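Local coordinates for protein ATP-dependent helicase FUN30 (Saccharomyces cerevisiae S288c, PDB 5GN1) that remodels nucleosomes with energy from ATP hydrolysis, promotes DNA end resection and is required for heterochromatin organization, here represented by the C-terminal RecA-like part of its ATPase, at residues A[203-209]-A[273-279]; A[111-115]-A[180-186]. One frame throughout, in Å; residues are numbered along the deposited sequence.

Contact 1: A[203-209]-A[273-279]; sequences EKVLIFS and ANNVIIF
Leu206 and Phe208 interleave their backbone groups with Asn275 and Ile277 of strand 275-278 and with Phe279 just beyond it, the two strands running parallel, 17° apart. Leu206 N donates to Asn275 O at 2.9 Å and Leu206 O accepts from Ile277 N at 2.8 Å; Phe208 N and O repeat the pattern with Ile277 O and Phe279 N. Val205 bonds to Pro255 and Phe257, and Ile207 to Phe257 and Leu259, on the side of strand 256-260.

At the N-terminal ends of the strands, side chains join in. The amide of Asn275 uses both N-H bonds of ND2: one points almost straight (177°) to Glu203 OE1 at 3.0 Å, from above the carboxylate plane, the other to Lys204 O at 3.1 Å. With CG anti to the carbonyl carbon (chi1 -59°), the Asn275 amide reaches these residues just before strand 205-209. Asn274 ND2 makes a weak bond to Glu203 OE2 and a further one to Glu303 O, while a water carries Asn274 OD1 to Lys204 N. A second water lies 2.6 Å from Glu203 OE1 and 2.8 Å from Asn275 OD1. Asparagine suits both places because its short amide can donate and accept at once. Lys204 NZ leads away to Asp251 O, Phe248 O and Ile254 O.

Branched aliphatic residues fill the sheet faces: Val205 CG2 meets Ile277 CG1 at 3.7 Å on the face covered by helix 185-200. On the other, Val276 CG1 reaches the edge of the Phe208 ring at 3.8 Å. Such parallel strands in a buried sheet are the core of a RecA-like helicase lobe.

Contact 2: A[111-115]-A[180-186]; sequences SLHPL and EWMQSGK
His113 uses both ring nitrogens in one plane, so that one ring holds its own loop through ND1 and reaches the 180-186 segment through NE2. NE2 donates to Trp181 O at 2.7 Å, with 166° at the hydrogen, approaching from above the carbonyl plane; ND1 accepts from Leu115 N at 3.0 Å. The pair is consistent with a neutral ring carrying its proton on NE2, and it fixes the ring's rotation. Histidine suits the place because a single flat ring can donate at one edge and accept at another.

Ser184 CB lies over one face of the imidazole in a CH-pi contact, 3.9 Å from the ring centroid. With OG anti to the backbone N (chi1 161°), the same serine donates to Leu112 O at 2.7 Å and accepts from Lys186 N at 3.2 Å, so one hydroxyl both ties down the loop and caps helix 185-200.

Apolar branches close the two ends. Leu115 CD1 rests on Trp181 CA at 3.6 Å, while Leu112 CD2 crosses the end of the Lys186 chain, 3.4 Å from NZ. That ammonium group has its charge partner in Glu316 and also bonds to Leu309 O. Pro114 CD packs against Gln183 O, where the chain makes an inverse gamma turn. The serine N-cap thus links the start of helix 185-200 to the loop that follows helix 100-110.

Overall arrangement
The two contacts lie in series along the chain, their centres 19 Å apart, and helix 185-200 connects them: its N-terminus is capped in contact 2, its body covers one face of the sheet in contact 1, and strand 205-209 follows it. They also touch directly. Lys186 NZ of contact 2 lies 2.8 Å from Phe279 O of contact 1, a probable hydrogen bond at the C-terminal end of the paired strands. Helix 212-224 lies beside both, meeting Ser209 and Phe279 in one and His113 and Trp181 in the other. Contact 1 is part of the RecA-like sheet, and contact 2 fastens the loop after helix 100-110 to the start of helix 185-200, which packs on that sheet.

Contact 1: A[203-209]-A[273-279]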
ATOM      1  N   GLU A 203      -4.041 -24.211   2.107  1.00 19.89           N
ATOM      2  CA  GLU A 203      -2.841 -23.782   2.803  1.00 20.75           C
ATOM      3  C   GLU A 203      -3.032 -22.380   3.388  1.00 22.53           C
ATOM      4  O   GLU A 203      -4.041 -21.714   3.149  1.00 20.17           O
ATOM      5  CB  GLU A 203      -1.627 -23.836   1.853  1.00 22.44           C
ATOM      6  CG  GLU A 203      -1.157 -25.281   1.536  1.00 26.67           C
ATOM      7  CD  GLU A 203      -0.083 -25.359   0.440  1.00 33.10           C
ATOM      8  OE1 GLU A 203       0.164 -24.336  -0.245  1.00 32.40           O
ATOM      9  OE2 GLU A 203       0.534 -26.442   0.272  1.00 32.12           O
ATOM     10  N   LYS A 204      -2.049 -21.952   4.177  1.00 20.27           N
ATOM     11  CA  LYS A 204      -2.007 -20.630   4.775  1.00 19.28           C
ATOM     12  C   LYS A 204      -1.006 -19.752   4.029  1.00 19.31           C
ATOM     13  O   LYS A 204      -0.154 -20.242   3.282  1.00 19.36           O
ATOM     14  CB  LYS A 204      -1.643 -20.725   6.251  1.00 18.16           C
ATOM     15  CG  LYS A 204      -2.639 -21.544   7.065  1.00 19.57           C
ATOM     16  CD  LYS A 204      -2.619 -21.090   8.505  1.00 21.60           C
ATOM     17  CE  LYS A 204      -3.688 -21.799   9.328  1.00 21.77           C
ATOM     18  NZ  LYS A 204      -3.991 -21.069  10.599  1.00 18.07           N
ATOM     19  N   VAL A 205      -1.113 -18.442   4.241  1.00 15.17           N
ATOM     20  CA  VAL A 205      -0.329 -17.488   3.465  1.00 16.84           C
ATOM     21  C   VAL A 205      -0.023 -16.264   4.325  1.00 17.13           C
ATOM     22  O   VAL A 205      -0.858 -15.822   5.119  1.00 15.90           O
ATOM     23  CB  VAL A 205      -1.056 -17.100   2.151  1.00 16.76           C
ATOM     24  CG1 VAL A 205      -2.433 -16.466   2.425  1.00 15.87           C
ATOM     25  CG2 VAL A 205      -0.174 -16.185   1.288  1.00 12.90           C
ATOM     26  N   LEU A 206       1.192 -15.728   4.161  1.00 17.15           N
ATOM     27  CA  LEU A 206       1.577 -14.421   4.697  1.00 18.25           C
ATOM     28  C   LEU A 206       1.519 -13.381   3.584  1.00 17.71           C
ATOM     29  O   LEU A 206       2.033 -13.618   2.488  1.00 16.26           O
ATOM     30  CB  LEU A 206       2.991 -14.445   5.271  1.00 17.82           C
ATOM     31  CG  LEU A 206       3.346 -15.634   6.166  1.00 15.65           C
ATOM     32  CD1 LEU A 206       4.794 -15.531   6.640  1.00 15.75           C
ATOM     33  CD2 LEU A 206       2.358 -15.694   7.325  1.00 13.05           C
ATOM     34  N   ILE A 207       0.905 -12.232   3.863  1.00 17.20           N
ATOM     35  CA  ILE A 207       0.880 -11.110   2.919  1.00 14.17           C
ATOM     36  C   ILE A 207       1.655  -9.950   3.538  1.00 18.88           C
ATOM     37  O   ILE A 207       1.335  -9.512   4.650  1.00 16.00           O
ATOM     38  CB  ILE A 207      -0.550 -10.682   2.562  1.00 15.11           C
ATOM     39  CG1 ILE A 207      -1.366 -11.899   2.128  1.00 14.38           C
ATOM     40  CG2 ILE A 207      -0.517  -9.635   1.424  1.00 15.68           C
ATOM     41  CD1 ILE A 207      -2.817 -11.589   1.788  1.00 15.87           C
ATOM     42  N   PHE A 208       2.674  -9.459   2.824  1.00 16.09           N
ATOM     43  CA  PHE A 208       3.522  -8.366   3.294  1.00 19.14           C
ATOM     44  C   PHE A 208       3.313  -7.108   2.456  1.00 21.60           C
ATOM     45  O   PHE A 208       3.205  -7.188   1.227  1.00 18.22           O
ATOM     46  CB  PHE A 208       5.004  -8.746   3.216  1.00 16.46           C
ATOM     47  CG  PHE A 208       5.420  -9.753   4.221  1.00 15.93           C
ATOM     48  CD1 PHE A 208       5.757  -9.364   5.501  1.00 17.13           C
ATOM     49  CD2 PHE A 208       5.493 -11.100   3.881  1.00 19.90           C
ATOM     50  CE1 PHE A 208       6.149 -10.308   6.446  1.00 21.91           C
ATOM     51  CE2 PHE A 208       5.893 -12.046   4.810  1.00 20.06           C
ATOM     52  CZ  PHE A 208       6.222 -11.651   6.093  1.00 22.09           C
ATOM     53  N   SER A 209       3.306  -5.942   3.114  1.00 19.86           N
ATOM     54  CA  SER A 209       3.298  -4.666   2.409  1.00 19.75           C
ATOM     55  C   SER A 209       4.176  -3.660   3.134  1.00 21.42           C
ATOM     56  O   SER A 209       4.266  -3.663   4.365  1.00 19.95           O
ATOM     57  CB  SER A 209       1.882  -4.071   2.273  1.00 19.97           C
ATOM     58  OG  SER A 209       1.944  -2.820   1.600  1.00 24.50           O
ATOM     59  N   ALA A 273       2.615 -21.297   7.810  1.00 17.48           N
ATOM     60  CA  ALA A 273       2.287 -20.918   6.442  1.00 15.34           C
ATOM     61  C   ALA A 273       3.424 -21.354   5.522  1.00 19.57           C
ATOM     62  O   ALA A 273       4.588 -21.287   5.912  1.00 18.60           O
ATOM     63  CB  ALA A 273       2.092 -19.400   6.331  1.00 16.20           C
ATOM     64  N   ASN A 274       3.097 -21.801   4.301  1.00 18.40           N
ATOM     65  CA  ASN A 274       4.137 -22.088   3.313  1.00 20.84           C
ATOM     66  C   ASN A 274       3.943 -21.288   2.029  1.00 22.07           C
ATOM     67  O   ASN A 274       4.499 -21.654   0.986  1.00 22.19           O
ATOM     68  CB  ASN A 274       4.243 -23.594   3.009  1.00 21.66           C
ATOM     69  CG  ASN A 274       3.024 -24.154   2.297  1.00 23.04           C
ATOM     70  OD1 ASN A 274       1.888 -23.945   2.716  1.00 22.19           O
ATOM     71  ND2 ASN A 274       3.261 -24.905   1.219  1.00 28.02           N
ATOM     72  N   ASN A 275       3.178 -20.190   2.094  1.00 16.77           N
ATOM     73  CA  ASN A 275       3.010 -19.271   0.979  1.00 17.47           C
ATOM     74  C   ASN A 275       3.247 -17.852   1.464  1.00 18.97           C
ATOM     75  O   ASN A 275       2.889 -17.502   2.591  1.00 17.87           O
ATOM     76  CB  ASN A 275       1.626 -19.373   0.354  1.00 19.60           C
ATOM     77  CG  ASN A 275       1.343 -20.763  -0.163  1.00 24.31           C
ATOM     78  OD1 ASN A 275       1.651 -21.085  -1.313  1.00 20.23           O
ATOM     79  ND2 ASN A 275       0.760 -21.596   0.683  1.00 21.76           N
ATOM     80  N   VAL A 276       3.857 -17.043   0.602  1.00 17.73           N
ATOM     81  CA  VAL A 276       4.175 -15.660   0.917  1.00 16.99           C
ATOM     82  C   VAL A 276       3.821 -14.821  -0.303  1.00 16.65           C
ATOM     83  O   VAL A 276       4.222 -15.153  -1.422  1.00 19.26           O
ATOM     84  CB  VAL A 276       5.662 -15.481   1.297  1.00 15.50           C
ATOM     85  CG1 VAL A 276       5.967 -13.986   1.469  1.00 18.51           C
ATOM     86  CG2 VAL A 276       5.988 -16.235   2.590  1.00 19.16           C
ATOM     87  N   ILE A 277       3.044 -13.761  -0.094  1.00 15.10           N
ATOM     88  CA  ILE A 277       2.698 -12.813  -1.138  1.00 17.04           C
ATOM     89  C   ILE A 277       3.312 -11.480  -0.759  1.00 22.54           C
ATOM     90  O   ILE A 277       3.021 -10.944   0.319  1.00 18.03           O
ATOM     91  CB  ILE A 277       1.182 -12.686  -1.323  1.00 18.24           C
ATOM     92  CG1 ILE A 277       0.581 -14.049  -1.678  1.00 14.39           C
ATOM     93  CG2 ILE A 277       0.870 -11.657  -2.400  1.00 21.58           C
ATOM     94  CD1 ILE A 277      -0.903 -14.007  -1.835  1.00 17.89           C
ATOM     95  N   ILE A 278       4.177 -10.965  -1.629  1.00 19.32           N
ATOM     96  CA  ILE A 278       4.780  -9.646  -1.461  1.00 20.16           C
ATOM     97  C   ILE A 278       3.871  -8.700  -2.230  1.00 22.19           C
ATOM     98  O   ILE A 278       3.874  -8.695  -3.466  1.00 21.08           O
ATOM     99  CB  ILE A 278       6.217  -9.608  -1.987  1.00 22.14           C
ATOM    100  CG1 ILE A 278       7.058 -10.705  -1.342  1.00 20.89           C
ATOM    101  CG2 ILE A 278       6.860  -8.245  -1.718  1.00 20.98           C
ATOM    102  CD1 ILE A 278       7.259 -10.504   0.119  1.00 22.26           C
ATOM    103  N   PHE A 279       3.032  -7.944  -1.509  1.00 20.59           N
ATOM    104  CA  PHE A 279       2.050  -7.128  -2.215  1.00 19.38           C
ATOM    105  C   PHE A 279       2.733  -6.003  -2.977  1.00 23.78           C
ATOM    106  O   PHE A 279       2.270  -5.609  -4.055  1.00 25.46           O
ATOM    107  CB  PHE A 279       1.014  -6.582  -1.243  1.00 17.74           C
ATOM    108  CG  PHE A 279      -0.208  -6.005  -1.908  1.00 19.79           C
ATOM    109  CD1 PHE A 279      -1.273  -6.826  -2.269  1.00 21.27           C
ATOM    110  CD2 PHE A 279      -0.304  -4.641  -2.157  1.00 23.39           C
ATOM    111  CE1 PHE A 279      -2.401  -6.298  -2.885  1.00 24.30           C
ATOM    112  CE2 PHE A 279      -1.439  -4.101  -2.756  1.00 21.81           C
ATOM    113  CZ  PHE A 279      -2.488  -4.933  -3.118  1.00 21.73           C
TER
HETATM  114  O   HOH W   1       1.890 -23.772  -2.158  1.00 35.78           O
HETATM  115  O   HOH W   2       0.334 -23.510   4.779  1.00 20.95           O

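Contact 2: A[111-115]-A[180-186]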
ATOM      1  N   SER A 111       0.219   2.451  -8.601  1.00 18.91           N
ATOM      2  CA  SER A 111       0.377   1.058  -9.011  1.00 20.29           C
ATOM      3  C   SER A 111      -0.299   0.072  -8.054  1.00 24.73           C
ATOM      4  O   SER A 111      -0.471  -1.097  -8.416  1.00 22.33           O
ATOM      5  CB  SER A 111       1.863   0.704  -9.100  1.00 19.53           C
ATOM      6  OG  SER A 111       2.591   1.648  -9.873  1.00 24.42           O
ATOM      7  N   LEU A 112      -0.648   0.500  -6.837  1.00 20.26           N
ATOM      8  CA  LEU A 112      -1.206  -0.372  -5.802  1.00 20.05           C
ATOM      9  C   LEU A 112      -2.722  -0.294  -5.701  1.00 21.66           C
ATOM     10  O   LEU A 112      -3.398  -1.329  -5.752  1.00 19.75           O
ATOM     11  CB  LEU A 112      -0.589  -0.031  -4.436  1.00 14.83           C
ATOM     12  CG  LEU A 112       0.917  -0.209  -4.409  1.00 20.14           C
ATOM     13  CD1 LEU A 112       1.526   0.203  -3.057  1.00 20.04           C
ATOM     14  CD2 LEU A 112       1.260  -1.651  -4.783  1.00 25.19           C
ATOM     15  N   HIS A 113      -3.275   0.911  -5.516  1.00 16.15           N
ATOM     16  CA  HIS A 113      -4.695   1.031  -5.220  1.00 16.36           C
ATOM     17  C   HIS A 113      -5.210   2.461  -5.354  1.00 20.02           C
ATOM     18  O   HIS A 113      -4.614   3.394  -4.797  1.00 22.19           O
ATOM     19  CB  HIS A 113      -4.980   0.519  -3.802  1.00 17.27           C
ATOM     20  CG  HIS A 113      -6.364  -0.009  -3.643  1.00 20.57           C
ATOM     21  ND1 HIS A 113      -7.475   0.798  -3.725  1.00 18.49           N
ATOM     22  CD2 HIS A 113      -6.821  -1.267  -3.440  1.00 17.10           C
ATOM     23  CE1 HIS A 113      -8.562   0.062  -3.578  1.00 21.00           C
ATOM     24  NE2 HIS A 113      -8.191  -1.196  -3.413  1.00 21.50           N
ATOM     25  N   PRO A 114      -6.307   2.667  -6.093  1.00 23.84           N
ATOM     26  CA  PRO A 114      -6.900   4.016  -6.191  1.00 26.77           C
ATOM     27  C   PRO A 114      -7.249   4.639  -4.861  1.00 25.60           C
ATOM     28  O   PRO A 114      -7.206   5.871  -4.737  1.00 21.39           O
ATOM     29  CB  PRO A 114      -8.168   3.781  -7.022  1.00 22.78           C
ATOM     30  CG  PRO A 114      -7.840   2.590  -7.880  1.00 21.27           C
ATOM     31  CD  PRO A 114      -6.912   1.717  -7.044  1.00 21.73           C
ATOM     32  N   LEU A 115      -7.630   3.839  -3.863  1.00 19.47           N
ATOM     33  CA  LEU A 115      -8.077   4.443  -2.613  1.00 22.50           C
ATOM     34  C   LEU A 115      -6.932   4.984  -1.780  1.00 23.31           C
ATOM     35  O   LEU A 115      -7.172   5.433  -0.663  1.00 20.63           O
ATOM     36  CB  LEU A 115      -8.883   3.439  -1.779  1.00 20.85           C
ATOM     37  CG  LEU A 115     -10.177   2.934  -2.436  1.00 21.77           C
ATOM     38  CD1 LEU A 115     -10.963   2.037  -1.463  1.00 23.64           C
ATOM     39  CD2 LEU A 115     -11.030   4.093  -2.954  1.00 23.80           C
ATOM     40  N   GLU A 180     -15.620  -0.558  -3.373  1.00 22.29           N
ATOM     41  CA  GLU A 180     -14.573   0.181  -4.070  1.00 23.39           C
ATOM     42  C   GLU A 180     -13.179  -0.321  -3.699  1.00 20.76           C
ATOM     43  O   GLU A 180     -12.239  -0.180  -4.489  1.00 23.42           O
ATOM     44  CB  GLU A 180     -14.699   1.680  -3.764  1.00 24.10           C
ATOM     45  CG  GLU A 180     -15.922   2.373  -4.377  1.00 24.75           C
ATOM     46  CD  GLU A 180     -17.159   2.350  -3.484  1.00 31.14           C
ATOM     47  OE1 GLU A 180     -17.262   1.484  -2.580  1.00 24.99           O
ATOM     48  OE2 GLU A 180     -18.037   3.220  -3.687  1.00 29.53           O
ATOM     49  N   TRP A 181     -13.024  -0.903  -2.509  1.00 22.48           N
ATOM     50  CA  TRP A 181     -11.738  -1.462  -2.101  1.00 23.14           C
ATOM     51  C   TRP A 181     -11.334  -2.676  -2.928  1.00 23.21           C
ATOM     52  O   TRP A 181     -10.150  -3.032  -2.926  1.00 21.43           O
ATOM     53  CB  TRP A 181     -11.774  -1.827  -0.620  1.00 22.78           C
ATOM     54  CG  TRP A 181     -12.997  -2.591  -0.214  1.00 22.92           C
ATOM     55  CD1 TRP A 181     -13.137  -3.954  -0.150  1.00 21.69           C
ATOM     56  CD2 TRP A 181     -14.252  -2.038   0.205  1.00 24.16           C
ATOM     57  NE1 TRP A 181     -14.404  -4.281   0.284  1.00 22.93           N
ATOM     58  CE2 TRP A 181     -15.113  -3.123   0.495  1.00 24.24           C
ATOM     59  CE3 TRP A 181     -14.739  -0.729   0.343  1.00 21.80           C
ATOM     60  CZ2 TRP A 181     -16.441  -2.937   0.932  1.00 29.47           C
ATOM     61  CZ3 TRP A 181     -16.053  -0.542   0.771  1.00 25.34           C
ATOM     62  CH2 TRP A 181     -16.889  -1.645   1.065  1.00 25.34           C
ATOM     63  N   MET A 182     -12.275  -3.320  -3.631  1.00 21.25           N
ATOM     64  CA  MET A 182     -11.932  -4.413  -4.539  1.00 24.27           C
ATOM     65  C   MET A 182     -11.406  -3.931  -5.884  1.00 24.18           C
ATOM     66  O   MET A 182     -10.822  -4.736  -6.617  1.00 25.22           O
ATOM     67  CB  MET A 182     -13.145  -5.324  -4.797  1.00 25.99           C
ATOM     68  CG  MET A 182     -13.848  -5.797  -3.552  1.00 24.80           C
ATOM     69  SD  MET A 182     -12.730  -6.754  -2.517  1.00 25.22           S
ATOM     70  CE  MET A 182     -12.599  -8.281  -3.451  1.00 24.92           C
ATOM     71  N   GLN A 183     -11.589  -2.652  -6.230  1.00 26.58           N
ATOM     72  CA  GLN A 183     -11.305  -2.173  -7.589  1.00 28.33           C
ATOM     73  C   GLN A 183      -9.849  -1.725  -7.712  1.00 25.89           C
ATOM     74  O   GLN A 183      -9.515  -0.538  -7.673  1.00 26.59           O
ATOM     75  CB  GLN A 183     -12.259  -1.055  -7.971  1.00 27.52           C
ATOM     76  CG  GLN A 183     -13.700  -1.496  -8.087  1.00 33.80           C
ATOM     77  CD  GLN A 183     -14.599  -0.325  -8.435  1.00 41.68           C
ATOM     78  OE1 GLN A 183     -14.448   0.297  -9.490  1.00 49.54           O
ATOM     79  NE2 GLN A 183     -15.531  -0.012  -7.547  1.00 38.57           N
ATOM     80  N   SER A 184      -8.978  -2.709  -7.910  1.00 20.00           N
ATOM     81  CA  SER A 184      -7.569  -2.490  -8.194  1.00 21.54           C
ATOM     82  C   SER A 184      -7.054  -3.714  -8.930  1.00 24.67           C
ATOM     83  O   SER A 184      -7.493  -4.831  -8.659  1.00 25.10           O
ATOM     84  CB  SER A 184      -6.763  -2.265  -6.911  1.00 22.61           C
ATOM     85  OG  SER A 184      -5.384  -2.488  -7.126  1.00 21.72           O
ATOM     86  N   GLY A 185      -6.116  -3.500  -9.859  1.00 25.16           N
ATOM     87  CA  GLY A 185      -5.525  -4.627 -10.567  1.00 27.16           C
ATOM     88  C   GLY A 185      -4.737  -5.552  -9.657  1.00 26.42           C
ATOM     89  O   GLY A 185      -4.660  -6.761  -9.899  1.00 23.02           O
ATOM     90  N   LYS A 186      -4.136  -5.010  -8.601  1.00 22.55           N
ATOM     91  CA  LYS A 186      -3.438  -5.894  -7.678  1.00 22.92           C
ATOM     92  C   LYS A 186      -4.410  -6.709  -6.838  1.00 22.05           C
ATOM     93  O   LYS A 186      -4.069  -7.820  -6.413  1.00 23.29           O
ATOM     94  CB  LYS A 186      -2.489  -5.108  -6.779  1.00 23.90           C
ATOM     95  CG  LYS A 186      -1.235  -4.670  -7.477  1.00 30.55           C
ATOM     96  CD  LYS A 186      -0.025  -4.863  -6.589  1.00 23.65           C
ATOM     97  CE  LYS A 186       1.196  -4.402  -7.330  1.00 22.94           C
ATOM     98  NZ  LYS A 186       2.424  -4.340  -6.503  1.00 23.82           N
TER